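PAC2 family protein (Mycobacterium tuberculosis, PDB 2WAM) is of unknown function but belongs to the PAC2 family and represents a gene family duplicated in Actinobacteria. Local coordinates at residues A[104-109]-A[129-134]; A[96-101]-A[143-148]; A[150-155]-A[217-222]. All blocks are in the same frame, centred on the assembly; numbering follows the deposited sequence.

Interaction 1. Residues A[104-109]-A[129-134]; sequences DELLDY and PELSLY
Leu107 and Pro129 meet at the centre of this small apolar contact, Leu107 CD2 lying 3.9 Å from Pro129 CG. The two side chains cross at about a right angle, the leucine presenting a single methyl to the far corner of the pyrrolidine ring. CG of Leu107 stands anti to its own backbone N (chi1 173°), which sends the branched end towards the proline and against one face of the Tyr109 ring. The same methyl, CD2, sits 3.5 Å from the plane of that ring, over its centre, so one leucine branch serves the aromatic face and the proline together. Tyr109 reaches the proline more loosely, with CE2 4.5 Å from Pro129 CG. A second touch, Leu106 CD1 to Leu131 CD2 at 4.3 Å, joins the end of helix 103-106 to the start of strand 131-137; the apolar, branched end of leucine suits a buried place between the two.

A polar bond holds the Tyr109 ring in place. Its hydroxyl donates to Asp104, with OH 2.6 Å from OD1 on the anti lone pair, and so ties the ring back to the helix. Asp104 also accepts from the backbone N of Glu157 and Arg158 of the second subunit, while the Tyr109 ring stacks on Trp156 of that subunit. The leucines of the second touch are placed by their backbones: Leu106 is hydrogen-bonded to Asp153 and Leu154, and Leu131 to Phe101 of the adjacent strand.

Strands 115-119 and 122-126 pair antiparallel in the chain between the segments. The contact therefore closes the base of a beta-hairpin excursion inserted between two neighbouring strands of the main sheet, beside a subunit interface.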
ATOM      1  N   ASP A 104     -10.664 -13.227  -5.632  1.00 20.02           N
ATOM      2  CA  ASP A 104     -10.852 -13.189  -4.184  1.00 20.35           C
ATOM      3  C   ASP A 104     -11.116 -11.783  -3.617  1.00 35.41           C
ATOM      4  O   ASP A 104     -11.768 -11.637  -2.577  1.00 30.43           O
ATOM      5  CB  ASP A 104      -9.683 -13.841  -3.454  1.00 20.78           C
ATOM      6  CG  ASP A 104      -9.984 -14.104  -1.970  1.00 33.61           C
ATOM      7  OD1 ASP A 104     -10.980 -14.803  -1.671  1.00 29.82           O
ATOM      8  OD2 ASP A 104      -9.217 -13.624  -1.099  1.00 25.82           O
ATOM      9  N   GLU A 105     -10.603 -10.760  -4.299  1.00 32.73           N
ATOM     10  CA  GLU A 105     -10.833  -9.370  -3.910  1.00 29.49           C
ATOM     11  C   GLU A 105     -12.119  -8.778  -4.505  1.00 33.23           C
ATOM     12  O   GLU A 105     -12.536  -7.688  -4.108  1.00 34.02           O
ATOM     13  CB  GLU A 105      -9.639  -8.479  -4.309  1.00 26.00           C
ATOM     14  CG  GLU A 105      -8.323  -8.777  -3.596  1.00 31.01           C
ATOM     15  CD  GLU A 105      -8.336  -8.368  -2.130  1.00 43.38           C
ATOM     16  OE1 GLU A 105      -7.745  -9.101  -1.307  1.00 39.03           O
ATOM     17  OE2 GLU A 105      -8.936  -7.318  -1.796  1.00 50.59           O
ATOM     18  N   LEU A 106     -12.745  -9.489  -5.440  1.00 26.43           N
ATOM     19  CA  LEU A 106     -13.823  -8.908  -6.238  1.00 30.09           C
ATOM     20  C   LEU A 106     -15.152  -9.638  -6.075  1.00 30.60           C
ATOM     21  O   LEU A 106     -16.157  -9.256  -6.667  1.00 31.13           O
ATOM     22  CB  LEU A 106     -13.433  -8.896  -7.724  1.00 26.42           C
ATOM     23  CG  LEU A 106     -12.158  -8.155  -8.121  1.00 27.33           C
ATOM     24  CD1 LEU A 106     -11.796  -8.486  -9.548  1.00 26.48           C
ATOM     25  CD2 LEU A 106     -12.317  -6.656  -7.945  1.00 33.31           C
ATOM     26  N   LEU A 107     -15.158 -10.687  -5.269  1.00 26.85           N
ATOM     27  CA  LEU A 107     -16.330 -11.546  -5.176  1.00 24.67           C
ATOM     28  C   LEU A 107     -17.036 -11.474  -3.819  1.00 25.85           C
ATOM     29  O   LEU A 107     -16.397 -11.412  -2.762  1.00 30.76           O
ATOM     30  CB  LEU A 107     -15.921 -12.981  -5.507  1.00 26.23           C
ATOM     31  CG  LEU A 107     -16.958 -14.067  -5.307  1.00 34.12           C
ATOM     32  CD1 LEU A 107     -17.995 -13.979  -6.422  1.00 33.06           C
ATOM     33  CD2 LEU A 107     -16.291 -15.439  -5.263  1.00 32.59           C
ATOM     34  N   ASP A 108     -18.360 -11.454  -3.853  1.00 25.08           N
ATOM     35  CA  ASP A 108     -19.147 -11.616  -2.641  1.00 27.02           C
ATOM     36  C   ASP A 108     -19.416 -13.110  -2.443  1.00 29.11           C
ATOM     37  O   ASP A 108     -20.290 -13.689  -3.089  1.00 36.62           O
ATOM     38  CB  ASP A 108     -20.455 -10.841  -2.765  1.00 38.39           C
ATOM     39  CG  ASP A 108     -21.351 -10.970  -1.541  1.00 41.49           C
ATOM     40  OD1 ASP A 108     -21.198 -11.919  -0.744  1.00 35.43           O
ATOM     41  OD2 ASP A 108     -22.241 -10.114  -1.398  1.00 57.10           O
ATOM     42  N   TYR A 109     -18.664 -13.733  -1.545  1.00 28.29           N
ATOM     43  CA  TYR A 109     -18.721 -15.181  -1.387  1.00 33.51           C
ATOM     44  C   TYR A 109     -20.042 -15.700  -0.831  1.00 33.74           C
ATOM     45  O   TYR A 109     -20.467 -16.808  -1.159  1.00 29.59           O
ATOM     46  CB  TYR A 109     -17.579 -15.664  -0.506  1.00 24.72           C
ATOM     47  CG  TYR A 109     -16.276 -15.781  -1.243  1.00 33.15           C
ATOM     48  CD1 TYR A 109     -15.389 -14.718  -1.279  1.00 30.22           C
ATOM     49  CD2 TYR A 109     -15.923 -16.958  -1.895  1.00 30.10           C
ATOM     50  CE1 TYR A 109     -14.190 -14.807  -1.939  1.00 21.98           C
ATOM     51  CE2 TYR A 109     -14.718 -17.066  -2.551  1.00 20.30           C
ATOM     52  CZ  TYR A 109     -13.849 -15.981  -2.565  1.00 27.95           C
ATOM     53  OH  TYR A 109     -12.631 -16.051  -3.205  1.00 28.98           O
ATOM     54  N   PRO A 129     -13.666 -20.148  -8.070  1.00 40.35           N
ATOM     55  CA  PRO A 129     -14.000 -19.111  -9.045  1.00 33.45           C
ATOM     56  C   PRO A 129     -12.764 -18.573  -9.767  1.00 32.16           C
ATOM     57  O   PRO A 129     -11.736 -18.355  -9.140  1.00 38.91           O
ATOM     58  CB  PRO A 129     -14.615 -18.013  -8.163  1.00 35.75           C
ATOM     59  CG  PRO A 129     -14.058 -18.258  -6.817  1.00 30.19           C
ATOM     60  CD  PRO A 129     -14.078 -19.745  -6.714  1.00 32.49           C
ATOM     61  N   GLU A 130     -12.879 -18.355 -11.070  1.00 31.37           N
ATOM     62  CA  GLU A 130     -11.791 -17.796 -11.851  1.00 31.37           C
ATOM     63  C   GLU A 130     -12.245 -16.489 -12.467  1.00 26.89           C
ATOM     64  O   GLU A 130     -13.434 -16.257 -12.667  1.00 33.99           O
ATOM     65  CB  GLU A 130     -11.344 -18.751 -12.971  1.00 45.60           C
ATOM     66  CG  GLU A 130     -12.288 -18.773 -14.201  1.00 89.55           C
ATOM     67  CD  GLU A 130     -11.551 -18.782 -15.550  1.00 82.60           C
ATOM     68  OE1 GLU A 130     -10.307 -18.693 -15.553  1.00 87.83           O
ATOM     69  OE2 GLU A 130     -12.213 -18.866 -16.610  1.00 64.52           O
ATOM     70  N   LEU A 131     -11.276 -15.627 -12.735  1.00 27.03           N
ATOM     71  CA  LEU A 131     -11.455 -14.456 -13.581  1.00 33.20           C
ATOM     72  C   LEU A 131     -10.080 -14.230 -14.193  1.00 31.97           C
ATOM     73  O   LEU A 131      -9.137 -13.803 -13.496  1.00 23.46           O
ATOM     74  CB  LEU A 131     -11.937 -13.219 -12.798  1.00 18.78           C
ATOM     75  CG  LEU A 131     -12.195 -11.995 -13.694  1.00 25.02           C
ATOM     76  CD1 LEU A 131     -13.043 -12.372 -14.912  1.00 18.76           C
ATOM     77  CD2 LEU A 131     -12.842 -10.843 -12.940  1.00 20.21           C
ATOM     78  N   SER A 132      -9.965 -14.558 -15.483  1.00 22.70           N
ATOM     79  CA  SER A 132      -8.668 -14.588 -16.159  1.00 25.35           C
ATOM     80  C   SER A 132      -8.632 -13.993 -17.573  1.00 32.95           C
ATOM     81  O   SER A 132      -9.630 -13.983 -18.298  1.00 34.27           O
ATOM     82  CB  SER A 132      -8.122 -16.017 -16.170  1.00 22.08           C
ATOM     83  OG  SER A 132      -7.780 -16.441 -14.854  1.00 36.42           O
ATOM     84  N   LEU A 133      -7.466 -13.481 -17.949  1.00 33.92           N
ATOM     85  CA  LEU A 133      -7.228 -13.072 -19.324  1.00 26.45           C
ATOM     86  C   LEU A 133      -6.321 -14.102 -19.984  1.00 25.28           C
ATOM     87  O   LEU A 133      -5.173 -14.264 -19.571  1.00 31.86           O
ATOM     88  CB  LEU A 133      -6.577 -11.683 -19.372  1.00 29.18           C
ATOM     89  CG  LEU A 133      -6.282 -11.140 -20.775  1.00 23.06           C
ATOM     90  CD1 LEU A 133      -7.541 -11.076 -21.605  1.00 21.13           C
ATOM     91  CD2 LEU A 133      -5.647  -9.789 -20.697  1.00 26.58           C
ATOM     92  N   TYR A 134      -6.840 -14.794 -20.997  1.00 25.77           N
ATOM     93  CA  TYR A 134      -6.077 -15.806 -21.748  1.00 30.35           C
ATOM     94  C   TYR A 134      -5.619 -15.361 -23.141  1.00 26.41           C
ATOM     95  O   TYR A 134      -6.274 -14.552 -23.794  1.00 29.05           O
ATOM     96  CB  TYR A 134      -6.910 -17.075 -21.935  1.00 25.78           C
ATOM     97  CG  TYR A 134      -7.335 -17.735 -20.652  1.00 33.96           C
ATOM     98  CD1 TYR A 134      -8.601 -17.524 -20.130  1.00 33.50           C
ATOM     99  CD2 TYR A 134      -6.470 -18.575 -19.964  1.00 32.08           C
ATOM    100  CE1 TYR A 134      -9.000 -18.127 -18.958  1.00 28.02           C
ATOM    101  CE2 TYR A 134      -6.859 -19.182 -18.796  1.00 33.73           C
ATOM    102  CZ  TYR A 134      -8.133 -18.957 -18.297  1.00 34.08           C
ATOM    103  OH  TYR A 134      -8.526 -19.559 -17.125  1.00 42.89           O
TER

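Interaction 2. Residues A[96-101]-A[143-148]; sequences ELVASF and PFLLLA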
ATOM      1  N   GLU A  96      -2.931 -19.990 -23.253  1.00 31.88           N
ATOM      2  CA  GLU A  96      -1.936 -19.519 -22.288  1.00 31.67           C
ATOM      3  C   GLU A  96      -2.534 -18.457 -21.379  1.00 35.43           C
ATOM      4  O   GLU A  96      -3.253 -17.568 -21.832  1.00 45.47           O
ATOM      5  CB  GLU A  96      -0.729 -18.918 -23.001  1.00 40.34           C
ATOM      6  CG  GLU A  96       0.415 -19.874 -23.252  1.00 61.37           C
ATOM      7  CD  GLU A  96       1.623 -19.152 -23.839  1.00 88.11           C
ATOM      8  OE1 GLU A  96       1.932 -19.384 -25.029  1.00 95.69           O
ATOM      9  OE2 GLU A  96       2.249 -18.335 -23.119  1.00 94.87           O
ATOM     10  N   LEU A  97      -2.223 -18.532 -20.092  1.00 35.68           N
ATOM     11  CA  LEU A  97      -2.641 -17.487 -19.162  1.00 25.51           C
ATOM     12  C   LEU A  97      -1.823 -16.205 -19.372  1.00 33.27           C
ATOM     13  O   LEU A  97      -0.592 -16.235 -19.492  1.00 32.68           O
ATOM     14  CB  LEU A  97      -2.504 -17.969 -17.728  1.00 24.59           C
ATOM     15  CG  LEU A  97      -3.025 -17.037 -16.642  1.00 35.41           C
ATOM     16  CD1 LEU A  97      -4.543 -16.977 -16.682  1.00 36.46           C
ATOM     17  CD2 LEU A  97      -2.547 -17.548 -15.313  1.00 24.96           C
ATOM     18  N   VAL A  98      -2.515 -15.077 -19.439  1.00 29.01           N
ATOM     19  CA  VAL A  98      -1.837 -13.803 -19.561  1.00 28.80           C
ATOM     20  C   VAL A  98      -1.932 -13.048 -18.243  1.00 32.94           C
ATOM     21  O   VAL A  98      -0.945 -12.492 -17.784  1.00 30.95           O
ATOM     22  CB  VAL A  98      -2.405 -12.954 -20.719  1.00 32.53           C
ATOM     23  CG1 VAL A  98      -1.844 -11.507 -20.671  1.00 21.68           C
ATOM     24  CG2 VAL A  98      -2.117 -13.639 -22.049  1.00 21.16           C
ATOM     25  N   ALA A  99      -3.117 -13.047 -17.636  1.00 30.49           N
ATOM     26  CA  ALA A  99      -3.318 -12.383 -16.347  1.00 27.51           C
ATOM     27  C   ALA A  99      -4.404 -13.056 -15.493  1.00 30.21           C
ATOM     28  O   ALA A  99      -5.498 -13.355 -15.984  1.00 35.50           O
ATOM     29  CB  ALA A  99      -3.642 -10.903 -16.559  1.00 21.01           C
ATOM     30  N   SER A 100      -4.091 -13.308 -14.225  1.00 24.90           N
ATOM     31  CA  SER A 100      -5.095 -13.780 -13.271  1.00 31.41           C
ATOM     32  C   SER A 100      -5.607 -12.582 -12.517  1.00 24.65           C
ATOM     33  O   SER A 100      -4.832 -11.886 -11.860  1.00 20.64           O
ATOM     34  CB  SER A 100      -4.506 -14.745 -12.234  1.00 20.30           C
ATOM     35  OG  SER A 100      -3.618 -15.659 -12.830  1.00 66.40           O
ATOM     36  N   PHE A 101      -6.910 -12.344 -12.583  1.00 19.88           N
ATOM     37  CA  PHE A 101      -7.479 -11.277 -11.778  1.00 19.99           C
ATOM     38  C   PHE A 101      -7.714 -11.743 -10.343  1.00 28.20           C
ATOM     39  O   PHE A 101      -7.844 -12.939 -10.068  1.00 26.41           O
ATOM     40  CB  PHE A 101      -8.720 -10.700 -12.437  1.00 19.76           C
ATOM     41  CG  PHE A 101      -8.416  -9.922 -13.687  1.00 31.01           C
ATOM     42  CD1 PHE A 101      -8.267 -10.569 -14.906  1.00 28.37           C
ATOM     43  CD2 PHE A 101      -8.255  -8.551 -13.641  1.00 20.32           C
ATOM     44  CE1 PHE A 101      -7.972  -9.853 -16.055  1.00 27.91           C
ATOM     45  CE2 PHE A 101      -7.964  -7.827 -14.787  1.00 21.23           C
ATOM     46  CZ  PHE A 101      -7.819  -8.477 -15.991  1.00 23.39           C
ATOM     47  N   PRO A 143      -3.327 -15.378 -33.174  1.00 31.87           N
ATOM     48  CA  PRO A 143      -3.481 -15.142 -31.726  1.00 31.92           C
ATOM     49  C   PRO A 143      -4.706 -14.295 -31.417  1.00 29.77           C
ATOM     50  O   PRO A 143      -5.060 -13.416 -32.201  1.00 28.98           O
ATOM     51  CB  PRO A 143      -2.207 -14.362 -31.345  1.00 25.20           C
ATOM     52  CG  PRO A 143      -1.258 -14.592 -32.497  1.00 25.54           C
ATOM     53  CD  PRO A 143      -2.120 -14.732 -33.713  1.00 25.93           C
ATOM     54  N   PHE A 144      -5.364 -14.577 -30.300  1.00 25.65           N
ATOM     55  CA  PHE A 144      -6.398 -13.683 -29.806  1.00 30.69           C
ATOM     56  C   PHE A 144      -6.511 -13.782 -28.300  1.00 31.44           C
ATOM     57  O   PHE A 144      -5.963 -14.701 -27.697  1.00 31.83           O
ATOM     58  CB  PHE A 144      -7.751 -13.885 -30.522  1.00 34.87           C
ATOM     59  CG  PHE A 144      -8.408 -15.221 -30.268  1.00 31.32           C
ATOM     60  CD1 PHE A 144      -9.443 -15.335 -29.356  1.00 25.60           C
ATOM     61  CD2 PHE A 144      -8.025 -16.351 -30.981  1.00 29.17           C
ATOM     62  CE1 PHE A 144     -10.070 -16.562 -29.138  1.00 31.92           C
ATOM     63  CE2 PHE A 144      -8.648 -17.579 -30.763  1.00 29.39           C
ATOM     64  CZ  PHE A 144      -9.669 -17.682 -29.841  1.00 31.47           C
ATOM     65  N   LEU A 145      -7.200 -12.817 -27.695  1.00 30.42           N
ATOM     66  CA  LEU A 145      -7.361 -12.798 -26.245  1.00 26.69           C
ATOM     67  C   LEU A 145      -8.777 -13.187 -25.812  1.00 31.31           C
ATOM     68  O   LEU A 145      -9.768 -12.912 -26.508  1.00 26.95           O
ATOM     69  CB  LEU A 145      -6.988 -11.423 -25.686  1.00 31.98           C
ATOM     70  CG  LEU A 145      -5.527 -11.013 -25.863  1.00 33.19           C
ATOM     71  CD1 LEU A 145      -5.289  -9.588 -25.381  1.00 30.16           C
ATOM     72  CD2 LEU A 145      -4.626 -11.993 -25.129  1.00 21.34           C
ATOM     73  N   LEU A 146      -8.859 -13.838 -24.660  1.00 27.29           N
ATOM     74  CA  LEU A 146     -10.139 -14.212 -24.076  1.00 27.82           C
ATOM     75  C   LEU A 146     -10.142 -13.790 -22.628  1.00 24.23           C
ATOM     76  O   LEU A 146      -9.303 -14.230 -21.866  1.00 31.18           O
ATOM     77  CB  LEU A 146     -10.366 -15.729 -24.144  1.00 28.09           C
ATOM     78  CG  LEU A 146     -11.602 -16.232 -23.373  1.00 34.06           C
ATOM     79  CD1 LEU A 146     -12.902 -15.657 -23.939  1.00 27.09           C
ATOM     80  CD2 LEU A 146     -11.682 -17.750 -23.342  1.00 24.95           C
ATOM     81  N   LEU A 147     -11.082 -12.927 -22.263  1.00 28.03           N
ATOM     82  CA  LEU A 147     -11.338 -12.573 -20.868  1.00 26.98           C
ATOM     83  C   LEU A 147     -12.555 -13.355 -20.369  1.00 25.42           C
ATOM     84  O   LEU A 147     -13.655 -13.182 -20.896  1.00 30.49           O
ATOM     85  CB  LEU A 147     -11.603 -11.068 -20.743  1.00 29.57           C
ATOM     86  CG  LEU A 147     -12.008 -10.567 -19.352  1.00 27.33           C
ATOM     87  CD1 LEU A 147     -10.838 -10.653 -18.370  1.00 19.53           C
ATOM     88  CD2 LEU A 147     -12.549  -9.167 -19.436  1.00 21.10           C
ATOM     89  N   ALA A 148     -12.370 -14.212 -19.361  1.00 23.79           N
ATOM     90  CA  ALA A 148     -13.456 -15.098 -18.912  1.00 21.00           C
ATOM     91  C   ALA A 148     -13.432 -15.403 -17.428  1.00 18.33           C
ATOM     92  O   ALA A 148     -12.422 -15.196 -16.756  1.00 25.94           O
ATOM     93  CB  ALA A 148     -13.471 -16.408 -19.725  1.00 24.43           C
TER
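Strands 94-101 and 143-148 run in the same direction but are not sheet neighbours: strand 131-137 lies between them, antiparallel to both, and the closest alpha carbons, those of Val98 and Leu145, are 8.7 Å apart. Only side chains can bridge such a gap, and they do so at two points on one face of the sheet.

At the first, Phe101 CE1 touches Leu147 CD1 at 3.8 Å, the leucine coming in roughly perpendicular to the phenylalanine. The side chain of Leu147 leaves beside its carbonyl carbon, pointing away from N (chi1 175°), and extends its branch across the middle strand; the long, rigid ring of Phe101 covers the rest of the distance. At the second point Val98 CG2 approaches Leu145 CD2 at 4.3 Å, a looser meeting of methyl ends. Here the beta-branched valine supplies bulk close to its own backbone, and the longer leucine does most of the reaching.

Val98 owes its position to a classic beta bulge, in which Val98 and Ala99 both lie opposite Leu133 of the middle strand. Its backbone angles, phi -107° and psi -44°, are those expected at the first position of such a bulge, and the extra residue accentuates the local twist. Ala99, small and apolar, then fits close beneath the covering helix.

That cover is helix 156-169. Phe159 meets the ring of Phe101 edge-to-face, Val163 packs on both Phe101 and Leu147, and Leu166 touches Phe101 and Ala99. The other pair has different neighbours: Val98 packs on Ala135 of the middle strand, and Leu145 on Leu170, just after the helix. Strand 67-73, next in the sheet, adds Leu68 against Leu145 and His70 against Leu147.

Interaction 3. Residues A[150-155]-A[217-222]; sequences LEPDLK and GSASNL
A buried carboxylate docking onto the first turn of a helix, backed by a little apolar packing, joins the loop between strand 143-148 and helix 156-169 to the start of helix 219-229. Glu151 OE2 accepts a hydrogen bond from Ala219 N at 3.1 Å, nearly straight at 161°; the N-H comes to the anti side, 17° out of the carboxylate plane. Water 1 extends the grip: it donates to Glu151 OE2 (2.8 Å) and accepts from Ser220 N (3.0 Å). Glutamate suits the place because N-H groups of a first helical turn lack acceptors within the helix, and its negative charge probably also gains from the helix dipole.

Ser218 is the N-cap, its OG accepting from Asn221 N at 3.1 Å, so glutamate, water and serine between them take the N-H groups of Ala219, Ser220 and Asn221. In this alpha/beta fold the site lies at the ends of strands 143-148 and 67-73, neighbours in the parallel part of the sheet, which also includes 174-183 and 234-242.

An extended chain, leaving opposite the backbone N (chi1 177°), carries Glu151 past the small Ala219, whose CB rests 3.8 Å from Glu151 CG. Pro152 CD lies 4.2 Å from the same methyl. The other carboxylate oxygen, OE1, forms salt bridges with Arg110 and Arg113 of the third subunit.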
ATOM      1  N   LEU A 150     -16.037 -15.259 -13.647  1.00 27.09           N
ATOM      2  CA  LEU A 150     -17.187 -14.626 -12.992  1.00 29.68           C
ATOM      3  C   LEU A 150     -17.197 -13.120 -13.188  1.00 26.83           C
ATOM      4  O   LEU A 150     -16.170 -12.471 -13.048  1.00 31.04           O
ATOM      5  CB  LEU A 150     -17.177 -14.905 -11.485  1.00 18.46           C
ATOM      6  CG  LEU A 150     -17.081 -16.368 -11.071  1.00 25.90           C
ATOM      7  CD1 LEU A 150     -17.528 -16.552  -9.643  1.00 27.39           C
ATOM      8  CD2 LEU A 150     -17.934 -17.209 -11.983  1.00 20.58           C
ATOM      9  N   GLU A 151     -18.360 -12.563 -13.498  1.00 26.43           N
ATOM     10  CA  GLU A 151     -18.564 -11.125 -13.335  1.00 27.01           C
ATOM     11  C   GLU A 151     -18.315 -10.749 -11.872  1.00 30.49           C
ATOM     12  O   GLU A 151     -18.911 -11.336 -10.970  1.00 29.26           O
ATOM     13  CB  GLU A 151     -19.988 -10.750 -13.732  1.00 26.83           C
ATOM     14  CG  GLU A 151     -20.346  -9.290 -13.547  1.00 28.24           C
ATOM     15  CD  GLU A 151     -21.819  -9.044 -13.787  1.00 33.45           C
ATOM     16  OE1 GLU A 151     -22.638  -9.684 -13.101  1.00 43.31           O
ATOM     17  OE2 GLU A 151     -22.163  -8.229 -14.665  1.00 27.55           O
ATOM     18  N   PRO A 152     -17.421  -9.780 -11.629  1.00 22.09           N
ATOM     19  CA  PRO A 152     -17.166  -9.324 -10.257  1.00 23.48           C
ATOM     20  C   PRO A 152     -18.398  -8.656  -9.618  1.00 23.81           C
ATOM     21  O   PRO A 152     -19.271  -8.170 -10.328  1.00 22.35           O
ATOM     22  CB  PRO A 152     -16.043  -8.285 -10.424  1.00 24.72           C
ATOM     23  CG  PRO A 152     -15.598  -8.349 -11.860  1.00 24.78           C
ATOM     24  CD  PRO A 152     -16.715  -8.970 -12.636  1.00 25.68           C
ATOM     25  N   ASP A 153     -18.468  -8.642  -8.291  1.00 20.86           N
ATOM     26  CA  ASP A 153     -19.483  -7.859  -7.587  1.00 25.61           C
ATOM     27  C   ASP A 153     -18.933  -6.463  -7.314  1.00 29.94           C
ATOM     28  O   ASP A 153     -19.653  -5.471  -7.374  1.00 32.32           O
ATOM     29  CB  ASP A 153     -19.860  -8.506  -6.250  1.00 28.60           C
ATOM     30  CG  ASP A 153     -20.497  -9.850  -6.417  1.00 35.64           C
ATOM     31  OD1 ASP A 153     -19.763 -10.847  -6.473  1.00 39.26           O
ATOM     32  OD2 ASP A 153     -21.738  -9.911  -6.485  1.00 42.49           O
ATOM     33  N   LEU A 154     -17.641  -6.408  -7.020  1.00 28.59           N
ATOM     34  CA  LEU A 154     -16.996  -5.191  -6.566  1.00 27.85           C
ATOM     35  C   LEU A 154     -16.145  -4.532  -7.637  1.00 25.61           C
ATOM     36  O   LEU A 154     -15.763  -5.171  -8.617  1.00 27.36           O
ATOM     37  CB  LEU A 154     -16.109  -5.520  -5.372  1.00 27.33           C
ATOM     38  CG  LEU A 154     -16.818  -6.307  -4.278  1.00 28.97           C
ATOM     39  CD1 LEU A 154     -15.870  -6.556  -3.133  1.00 20.73           C
ATOM     40  CD2 LEU A 154     -18.069  -5.558  -3.798  1.00 20.73           C
ATOM     41  N   LYS A 155     -15.876  -3.244  -7.437  1.00 22.61           N
ATOM     42  CA  LYS A 155     -14.832  -2.505  -8.153  1.00 22.34           C
ATOM     43  C   LYS A 155     -14.855  -2.531  -9.682  1.00 33.64           C
ATOM     44  O   LYS A 155     -13.805  -2.712 -10.304  1.00 31.55           O
ATOM     45  CB  LYS A 155     -13.472  -3.019  -7.707  1.00 21.28           C
ATOM     46  CG  LYS A 155     -13.180  -2.784  -6.265  1.00 24.38           C
ATOM     47  CD  LYS A 155     -12.145  -3.769  -5.783  1.00 23.60           C
ATOM     48  CE  LYS A 155     -11.636  -3.378  -4.419  1.00 32.92           C
ATOM     49  NZ  LYS A 155     -11.089  -4.562  -3.765  1.00 46.73           N
ATOM     50  N   GLY A 217     -26.982  -2.243 -15.963  1.00 40.27           N
ATOM     51  CA  GLY A 217     -25.654  -2.417 -16.512  1.00 37.16           C
ATOM     52  C   GLY A 217     -25.004  -3.704 -16.052  1.00 32.77           C
ATOM     53  O   GLY A 217     -25.365  -4.265 -15.011  1.00 30.21           O
ATOM     54  N   SER A 218     -24.052  -4.180 -16.843  1.00 35.72           N
ATOM     55  CA  SER A 218     -23.224  -5.327 -16.476  1.00 35.43           C
ATOM     56  C   SER A 218     -21.739  -5.004 -16.695  1.00 34.09           C
ATOM     57  O   SER A 218     -21.396  -4.101 -17.458  1.00 42.56           O
ATOM     58  CB  SER A 218     -23.635  -6.557 -17.284  1.00 33.12           C
ATOM     59  OG  SER A 218     -23.304  -6.423 -18.659  1.00 37.93           O
ATOM     60  N   ALA A 219     -20.853  -5.733 -16.036  1.00 25.14           N
ATOM     61  CA  ALA A 219     -19.429  -5.482 -16.210  1.00 27.56           C
ATOM     62  C   ALA A 219     -19.015  -5.563 -17.677  1.00 30.75           C
ATOM     63  O   ALA A 219     -18.243  -4.732 -18.153  1.00 29.58           O
ATOM     64  CB  ALA A 219     -18.600  -6.433 -15.359  1.00 22.54           C
ATOM     65  N   SER A 220     -19.535  -6.560 -18.389  1.00 20.80           N
ATOM     66  CA  SER A 220     -19.259  -6.704 -19.822  1.00 28.48           C
ATOM     67  C   SER A 220     -19.784  -5.520 -20.618  1.00 28.54           C
ATOM     68  O   SER A 220     -19.076  -4.963 -21.446  1.00 31.43           O
ATOM     69  CB  SER A 220     -19.845  -8.006 -20.385  1.00 32.87           C
ATOM     70  OG  SER A 220     -18.884  -9.048 -20.397  1.00 29.63           O
ATOM     71  N   ASN A 221     -21.026  -5.126 -20.366  1.00 27.35           N
ATOM     72  CA  ASN A 221     -21.581  -3.987 -21.081  1.00 33.08           C
ATOM     73  C   ASN A 221     -20.851  -2.697 -20.759  1.00 35.29           C
ATOM     74  O   ASN A 221     -20.545  -1.903 -21.650  1.00 30.69           O
ATOM     75  CB  ASN A 221     -23.067  -3.821 -20.784  1.00 39.39           C
ATOM     76  CG  ASN A 221     -23.921  -4.845 -21.496  1.00 43.38           C
ATOM     77  OD1 ASN A 221     -23.492  -5.469 -22.479  1.00 31.61           O
ATOM     78  ND2 ASN A 221     -25.148  -5.029 -20.998  1.00 45.15           N
ATOM     79  N   LEU A 222     -20.583  -2.479 -19.476  1.00 32.29           N
ATOM     80  CA  LEU A 222     -19.888  -1.270 -19.070  1.00 28.62           C
ATOM     81  C   LEU A 222     -18.473  -1.264 -19.646  1.00 31.54           C
ATOM     82  O   LEU A 222     -17.962  -0.208 -20.008  1.00 34.40           O
ATOM     83  CB  LEU A 222     -19.875  -1.115 -17.551  1.00 22.86           C
ATOM     84  CG  LEU A 222     -19.484   0.268 -17.030  1.00 36.69           C
ATOM     85  CD1 LEU A 222     -20.424   1.344 -17.565  1.00 28.55           C
ATOM     86  CD2 LEU A 222     -19.468   0.287 -15.511  1.00 33.85           C
TER
HETATM   87  O   HOH W   1     -20.911  -8.859 -17.054  1.00 28.73           O

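All three contacts are buried, but their chemistry differs with their place. Interactions 1 and 2 both join their segments by apolar side chains alone. Interaction 2 lies in the hydrophobic core, with no other subunit touching its segments, whereas beside interaction 1 Asp104 and Glu105 reach the second subunit. In interaction 3, also at an interface, a carboxylate itself makes the contact, through the one direct hydrogen bond between paired segments in the set. Interactions 1 and 2 share the main sheet: strand 131-137 of the first is the one spanned by the second, with Tyr134 N to Leu146 O at 2.7 Å. Interaction 3 adjoins interaction 1 through Leu106 O and Asp153 N, 2.9 Å apart.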